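Local coordinates for TodX (Pseudomonas putida, PDB 3BS0), which probably carries toluene and similar hydrophobic compounds across the outer membrane, as a beta-barrel transporter of the FadL family, at residues Gln144-Ser147 with Lys148-Phe151; Lys343-Asn346 with Asp347-Leu350; Asp385-Lys388 with Asp389-Ile392. All coordinates share one frame; numbering follows the deposited sequence.

Contact 1: Gln144-Ser147 with Lys148-Phe151; sequences QATS and KLTF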
loop_
_atom_site.group_PDB
_atom_site.type_symbol
_atom_site.label_atom_id
_atom_site.label_comp_id
_atom_site.label_asym_id
_atom_site.label_seq_id
_atom_site.Cartn_x
_atom_site.Cartn_y
_atom_site.Cartn_z
ATOM N N GLN A 144 2.657 22.245 -20.560
ATOM C CA GLN A 144 1.841 22.007 -21.739
ATOM C C GLN A 144 2.749 22.511 -22.857
ATOM O O GLN A 144 2.576 23.615 -23.366
ATOM C CB GLN A 144 0.556 22.839 -21.670
ATOM C CG GLN A 144 -0.405 22.636 -22.821
ATOM C CD GLN A 144 -1.412 21.535 -22.563
ATOM O OE1 GLN A 144 -2.223 21.622 -21.640
ATOM N NE2 GLN A 144 -1.369 20.489 -23.386
ATOM N N ALA A 145 3.735 21.689 -23.209
ATOM C CA ALA A 145 4.720 22.026 -24.231
ATOM C C ALA A 145 4.170 22.406 -25.596
ATOM O O ALA A 145 4.819 23.164 -26.330
ATOM C CB ALA A 145 5.728 20.893 -24.383
ATOM N N THR A 146 2.991 21.898 -25.950
ATOM C CA THR A 146 2.450 22.244 -27.250
ATOM C C THR A 146 1.045 21.804 -27.648
ATOM O O THR A 146 0.880 21.123 -28.656
ATOM C CB THR A 146 3.394 21.778 -28.358
ATOM O OG1 THR A 146 2.882 22.222 -29.618
ATOM C CG2 THR A 146 3.516 20.265 -28.360
ATOM N N SER A 147 0.034 22.182 -26.874
ATOM C CA SER A 147 -1.346 21.865 -27.238
ATOM C C SER A 147 -1.684 20.391 -27.471
ATOM O O SER A 147 -2.833 19.973 -27.282
ATOM C CB SER A 147 -1.705 22.664 -28.494
ATOM O OG SER A 147 -2.904 22.201 -29.086
ATOM N N LYS A 148 -0.686 19.616 -27.889
ATOM C CA LYS A 148 -0.853 18.194 -28.175
ATOM C C LYS A 148 -0.271 17.293 -27.084
ATOM O O LYS A 148 -0.971 16.435 -26.545
ATOM C CB LYS A 148 -0.209 17.867 -29.532
ATOM C CG LYS A 148 1.189 18.458 -29.714
ATOM C CD LYS A 148 1.892 17.960 -30.976
ATOM C CE LYS A 148 3.340 18.448 -31.025
ATOM N NZ LYS A 148 4.184 17.773 -32.054
ATOM N N LEU A 149 1.009 17.482 -26.768
ATOM C CA LEU A 149 1.666 16.686 -25.734
ATOM C C LEU A 149 1.702 17.440 -24.409
ATOM O O LEU A 149 1.482 18.651 -24.368
ATOM C CB LEU A 149 3.091 16.322 -26.158
ATOM C CG LEU A 149 4.038 17.454 -26.558
ATOM C CD1 LEU A 149 4.077 18.527 -25.491
ATOM C CD2 LEU A 149 5.428 16.878 -26.771
ATOM N N THR A 150 2.001 16.729 -23.329
ATOM C CA THR A 150 2.048 17.363 -22.021
ATOM C C THR A 150 3.067 16.692 -21.108
ATOM O O THR A 150 2.839 15.607 -20.585
ATOM C CB THR A 150 0.663 17.324 -21.367
ATOM O OG1 THR A 150 -0.307 17.835 -22.287
ATOM C CG2 THR A 150 0.638 18.169 -20.120
ATOM N N PHE A 151 4.199 17.356 -20.923
ATOM C CA PHE A 151 5.276 16.844 -20.088
ATOM C C PHE A 151 4.825 16.820 -18.626
ATOM O O PHE A 151 3.947 17.587 -18.237
ATOM C CB PHE A 151 6.499 17.752 -20.262
ATOM C CG PHE A 151 7.814 17.070 -20.031
ATOM C CD1 PHE A 151 8.986 17.648 -20.503
ATOM C CD2 PHE A 151 7.891 15.855 -19.346
ATOM C CE1 PHE A 151 10.220 17.024 -20.300
ATOM C CE2 PHE A 151 9.117 15.221 -19.136
ATOM C CZ PHE A 151 10.283 15.805 -19.614
#
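The amide end of Gln144 reaches across to Thr150 and Leu149 in the loop that joins the antiparallel barrel strands 129-143 and 151-169, a hairpin connection of the kind on which an outer-membrane beta barrel is built. Gln144 CB sets out away from the 148-151 segment. CG follows anti to the backbone N, and a bend at the next bond (chi2 90°) swings the amide back over the loop. CD thus comes within 3.9 Å of Thr150 OG1, and NE2 comes closer, 3.1 Å from the same OG1. The angle there is poor, so this is a polar approach and not a hydrogen bond. A second oxygen is near the amide nitrogen, Leu149 O at 3.5 Å from Gln144 NE2. Thr150 itself is buried, its side chain meeting Ser38, Phe39 and Thr226, while Gln144 also rests on Ser38 and pairs through its backbone with Asp92. The loop therefore rests on the Ser38-Phe39 segment and on strand 214-228, and is joined by a backbone bond to Asp92.

A second group of contacts is made through carbon. Thr146 holds OG1 anti to its own N (chi1 -176°), which turns CG2 toward Lys148 and Leu149. The extended lysine chain passes the methyl obliquely, although the two residues are modelled so tightly that the exact spacing between them is doubtful. Lys148 also touches Tyr227 of strand 214-228. Leu149 folds back to the same threonine methyl with its branch point, Leu149 CG lying 3.4 Å from Thr146 CG2.

Contact 2: Lys343-Asn346 with Asp347-Leu350; sequences KYNN and DLTL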
loop_
_atom_site.group_PDB
_atom_site.type_symbol
_atom_site.label_atom_id
_atom_site.label_comp_id
_atom_site.label_asym_id
_atom_site.label_seq_id
_atom_site.Cartn_x
_atom_site.Cartn_y
_atom_site.Cartn_z
ATOM N N LYS A 343 -21.749 12.310 -16.870
ATOM C CA LYS A 343 -22.344 13.565 -16.412
ATOM C C LYS A 343 -23.861 13.390 -16.412
ATOM O O LYS A 343 -24.523 13.577 -17.434
ATOM C CB LYS A 343 -21.956 14.728 -17.326
ATOM C CG LYS A 343 -20.503 15.159 -17.212
ATOM C CD LYS A 343 -20.263 16.496 -17.910
ATOM C CE LYS A 343 -18.796 16.879 -17.871
ATOM N NZ LYS A 343 -17.963 15.807 -18.488
ATOM N N TYR A 344 -24.386 13.027 -15.243
ATOM C CA TYR A 344 -25.808 12.771 -15.021
ATOM C C TYR A 344 -26.627 14.037 -14.766
ATOM O O TYR A 344 -27.800 14.113 -15.121
ATOM C CB TYR A 344 -25.942 11.824 -13.838
ATOM C CG TYR A 344 -27.342 11.368 -13.529
ATOM C CD1 TYR A 344 -27.989 10.418 -14.326
ATOM C CD2 TYR A 344 -28.003 11.839 -12.398
ATOM C CE1 TYR A 344 -29.259 9.945 -13.991
ATOM C CE2 TYR A 344 -29.269 11.378 -12.058
ATOM C CZ TYR A 344 -29.887 10.432 -12.852
ATOM O OH TYR A 344 -31.119 9.961 -12.481
ATOM N N ASN A 345 -26.008 15.016 -14.122
ATOM C CA ASN A 345 -26.647 16.289 -13.829
ATOM C C ASN A 345 -25.643 17.325 -14.275
ATOM O O ASN A 345 -24.622 16.990 -14.873
ATOM C CB ASN A 345 -26.891 16.461 -12.324
ATOM C CG ASN A 345 -27.965 15.531 -11.785
ATOM O OD1 ASN A 345 -28.378 15.645 -10.627
ATOM N ND2 ASN A 345 -28.421 14.605 -12.617
ATOM N N ASN A 346 -25.922 18.585 -13.980
ATOM C CA ASN A 346 -25.000 19.640 -14.351
ATOM C C ASN A 346 -23.875 19.684 -13.315
ATOM O O ASN A 346 -22.804 20.254 -13.548
ATOM C CB ASN A 346 -25.727 20.986 -14.401
ATOM C CG ASN A 346 -24.832 22.111 -14.885
ATOM O OD1 ASN A 346 -24.154 22.775 -14.095
ATOM N ND2 ASN A 346 -24.807 22.316 -16.199
ATOM N N ASP A 347 -24.122 19.054 -12.174
ATOM C CA ASP A 347 -23.150 19.040 -11.095
ATOM C C ASP A 347 -23.036 17.690 -10.388
ATOM O O ASP A 347 -22.584 17.611 -9.244
ATOM C CB ASP A 347 -23.490 20.161 -10.101
ATOM C CG ASP A 347 -24.993 20.384 -9.954
ATOM O OD1 ASP A 347 -25.391 21.521 -9.607
ATOM O OD2 ASP A 347 -25.770 19.425 -10.178
ATOM N N LEU A 348 -23.447 16.630 -11.076
ATOM C CA LEU A 348 -23.354 15.281 -10.531
ATOM C C LEU A 348 -22.783 14.345 -11.579
ATOM O O LEU A 348 -23.343 14.193 -12.657
ATOM C CB LEU A 348 -24.721 14.749 -10.094
ATOM C CG LEU A 348 -24.685 13.302 -9.579
ATOM C CD1 LEU A 348 -24.015 13.267 -8.219
ATOM C CD2 LEU A 348 -26.092 12.735 -9.490
ATOM N N THR A 349 -21.655 13.728 -11.261
ATOM C CA THR A 349 -21.028 12.790 -12.173
ATOM C C THR A 349 -21.154 11.438 -11.506
ATOM O O THR A 349 -21.365 11.360 -10.293
ATOM C CB THR A 349 -19.537 13.093 -12.376
ATOM O OG1 THR A 349 -19.382 14.359 -13.029
ATOM C CG2 THR A 349 -18.889 12.005 -13.216
ATOM N N LEU A 350 -21.051 10.380 -12.300
ATOM C CA LEU A 350 -21.125 9.019 -11.786
ATOM C C LEU A 350 -19.978 8.254 -12.407
ATOM O O LEU A 350 -19.790 8.289 -13.623
ATOM C CB LEU A 350 -22.462 8.377 -12.141
ATOM C CG LEU A 350 -23.639 9.084 -11.460
ATOM C CD1 LEU A 350 -24.932 8.385 -11.824
ATOM C CD2 LEU A 350 -23.448 9.086 -9.947
#
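Tyr344 and Leu348 both place CG anti to the backbone N (chi1 -176° and 177°), which sends the two side chains off the turn side by side, pointing the same way. Their facing atoms are Tyr344 CD2 and Leu348 CD2, 3.6 Å apart, with the methyl oblique to the ring. Leu350 crosses the base of the tyrosine and brings its CD1 to 4.1 Å from Tyr344 CB. Asn345 also runs alongside Leu348, nearer its base, with Asn345 CB 3.6 Å from Leu348 CB.

The tip of this beta hairpin is gathered around one carbonyl. Leu348 O accepts a bond from Asn345 N at 3.2 Å, nearly straight at 161° and directed onto a lone pair, and a weak one from Tyr344 N at 3.0 Å. The asparagine amide has a bond of its own: Asn345 ND2 donates to Tyr344 O, which lies in the plane of the amide. The nitrogen, however, sits above the carbonyl plane and off its lone pairs, so the bond is poorly directed at the acceptor.

Lys343 and Thr349 close the turn as an antiparallel non-hydrogen-bonded pair. Strand 333-343 continues the barrel wall toward strand 293-302, the backbone of Lys343 bonding to that of Arg292 just before strand 293-302, while on the other flank Asp347 and Thr349 pair through the backbone with Asp385 and Glu383 of strand 376-385.

Contact 3: Asp385-Lys388 with Asp389-Ile392; sequences DFDK and DSRI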
loop_
_atom_site.group_PDB
_atom_site.type_symbol
_atom_site.label_atom_id
_atom_site.label_comp_id
_atom_site.label_asym_id
_atom_site.label_seq_id
_atom_site.Cartn_x
_atom_site.Cartn_y
_atom_site.Cartn_z
ATOM N N ASP A 385 -20.383 18.832 -7.322
ATOM C CA ASP A 385 -19.737 20.108 -7.087
ATOM C C ASP A 385 -20.769 21.207 -6.917
ATOM O O ASP A 385 -21.598 21.439 -7.796
ATOM C CB ASP A 385 -18.768 20.425 -8.227
ATOM C CG ASP A 385 -19.274 19.964 -9.566
ATOM O OD1 ASP A 385 -18.429 19.665 -10.438
ATOM O OD2 ASP A 385 -20.506 19.906 -9.746
ATOM N N PHE A 386 -20.716 21.867 -5.766
ATOM C CA PHE A 386 -21.644 22.938 -5.437
ATOM C C PHE A 386 -21.497 24.147 -6.362
ATOM O O PHE A 386 -22.492 24.745 -6.757
ATOM C CB PHE A 386 -21.455 23.354 -3.975
ATOM C CG PHE A 386 -21.513 22.199 -2.999
ATOM C CD1 PHE A 386 -20.359 21.751 -2.363
ATOM C CD2 PHE A 386 -22.722 21.561 -2.717
ATOM C CE1 PHE A 386 -20.401 20.688 -1.460
ATOM C CE2 PHE A 386 -22.775 20.491 -1.811
ATOM C CZ PHE A 386 -21.607 20.056 -1.182
ATOM N N ASP A 387 -20.260 24.501 -6.698
ATOM C CA ASP A 387 -19.980 25.618 -7.599
ATOM C C ASP A 387 -19.117 25.056 -8.719
ATOM O O ASP A 387 -18.937 23.845 -8.817
ATOM C CB ASP A 387 -19.190 26.727 -6.889
ATOM C CG ASP A 387 -19.930 27.318 -5.697
ATOM O OD1 ASP A 387 -19.555 26.994 -4.549
ATOM O OD2 ASP A 387 -20.882 28.109 -5.901
ATOM N N LYS A 388 -18.590 25.928 -9.572
ATOM C CA LYS A 388 -17.709 25.467 -10.638
ATOM C C LYS A 388 -16.306 25.479 -10.045
ATOM O O LYS A 388 -15.316 25.262 -10.745
ATOM C CB LYS A 388 -17.759 26.388 -11.867
ATOM C CG LYS A 388 -17.196 27.790 -11.667
ATOM C CD LYS A 388 -18.247 28.730 -11.110
ATOM C CE LYS A 388 -19.456 28.794 -12.043
ATOM N NZ LYS A 388 -20.567 29.609 -11.480
ATOM N N ASP A 389 -16.235 25.739 -8.743
ATOM C CA ASP A 389 -14.960 25.787 -8.050
ATOM C C ASP A 389 -14.896 24.817 -6.876
ATOM O O ASP A 389 -13.811 24.476 -6.424
ATOM C CB ASP A 389 -14.683 27.212 -7.568
ATOM C CG ASP A 389 -14.550 28.201 -8.717
ATOM O OD1 ASP A 389 -13.592 28.075 -9.511
ATOM O OD2 ASP A 389 -15.404 29.102 -8.832
ATOM N N SER A 390 -16.052 24.366 -6.397
ATOM C CA SER A 390 -16.109 23.439 -5.265
ATOM C C SER A 390 -16.606 22.049 -5.634
ATOM O O SER A 390 -17.763 21.886 -6.002
ATOM C CB SER A 390 -17.004 24.005 -4.172
ATOM O OG SER A 390 -16.370 25.094 -3.543
ATOM N N ARG A 391 -15.737 21.050 -5.500
ATOM C CA ARG A 391 -16.084 19.673 -5.850
ATOM C C ARG A 391 -15.866 18.655 -4.717
ATOM O O ARG A 391 -14.916 18.761 -3.935
ATOM C CB ARG A 391 -15.247 19.194 -7.047
ATOM C CG ARG A 391 -15.142 20.117 -8.238
ATOM C CD ARG A 391 -14.161 19.496 -9.224
ATOM N NE ARG A 391 -14.022 20.206 -10.500
ATOM C CZ ARG A 391 -13.190 19.826 -11.471
ATOM N NH1 ARG A 391 -12.424 18.751 -11.317
ATOM N NH2 ARG A 391 -13.126 20.511 -12.602
ATOM N N ILE A 392 -16.744 17.661 -4.658
ATOM C CA ILE A 392 -16.640 16.585 -3.688
ATOM C C ILE A 392 -16.622 15.319 -4.519
ATOM O O ILE A 392 -17.538 15.093 -5.310
ATOM C CB ILE A 392 -17.852 16.514 -2.744
ATOM C CG1 ILE A 392 -17.974 17.814 -1.952
ATOM C CG2 ILE A 392 -17.710 15.323 -1.795
ATOM C CD1 ILE A 392 -19.236 17.871 -1.095
#
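Asp385 and Arg391 run side by side in this beta-hairpin turn, pointing the same way, and carry its charged contacts. They meet through carbon, with Asp385 CB 3.6 Å from Arg391 CG, although that CB is modelled too close to Ser390 O for its place to be sure. Their charges stay farther apart, Asp385 OD1 being 4.4 Å from Arg391 NE. The carboxylate and guanidinium planes are turned 65° against each other. Because the oxygen sits well out of the guanidinium plane, no N-H points at it, and the attraction is probably a loose electrostatic one. The ion pair of the arginine, whose chain is extended from CG to NE (chi2 174°), is a long, weak one with Glu383. At the tip, Asp389 OD2 lies along the aliphatic part of Lys388, 3.6 Å from Lys388 CG, with the ammonium group beyond.

Carbon contacts gather round Phe386. Ser390 CB meets the ring at its edge, 4.4 Å from Phe386 CD1. Ile392 comes to the same ring at an angle with its long branch: Ile392 CG1 is 3.8 Å from Phe386 CE1, while the place of CD1, modelled too close to the ring, is doubtful.

Among polar groups, Asp387 OD1 comes to 3.8 Å from Ser390 OG, but that hydroxyl is hydrogen-bonded to Tyr429 OH. Tyr429 belongs to strand 417-433, which is joined by backbone bonds to Asp389 (with Asn432) and Arg391 (with Ser430), while strand 376-385, which leads into the turn, pairs on its other flank with strand 348-356.

In the fold
All three contacts are local turns at the surface, 29 to 32 Å from the centre of the chain, and none belongs to its core. Contacts 2 and 3 are neighbours, with centres 12 Å apart. Asp347 O and Asp385 N lie 3.2 Å apart, a probable hydrogen bond, and strands 348-356 and 376-385 pair directly. Contact 1 stands off, about 17 Å from contact 2 and 14 Å from contact 3 between nearest atoms, in a loop between other strands. Contact 2 is held by backbone and amide hydrogen bonds beside an apolar cluster, contact 3 mixes a phenylalanine-isoleucine pair with loosely paired charges, and contact 1 pairs a glutamine amide's polar approach to a buried threonine with carbon contacts.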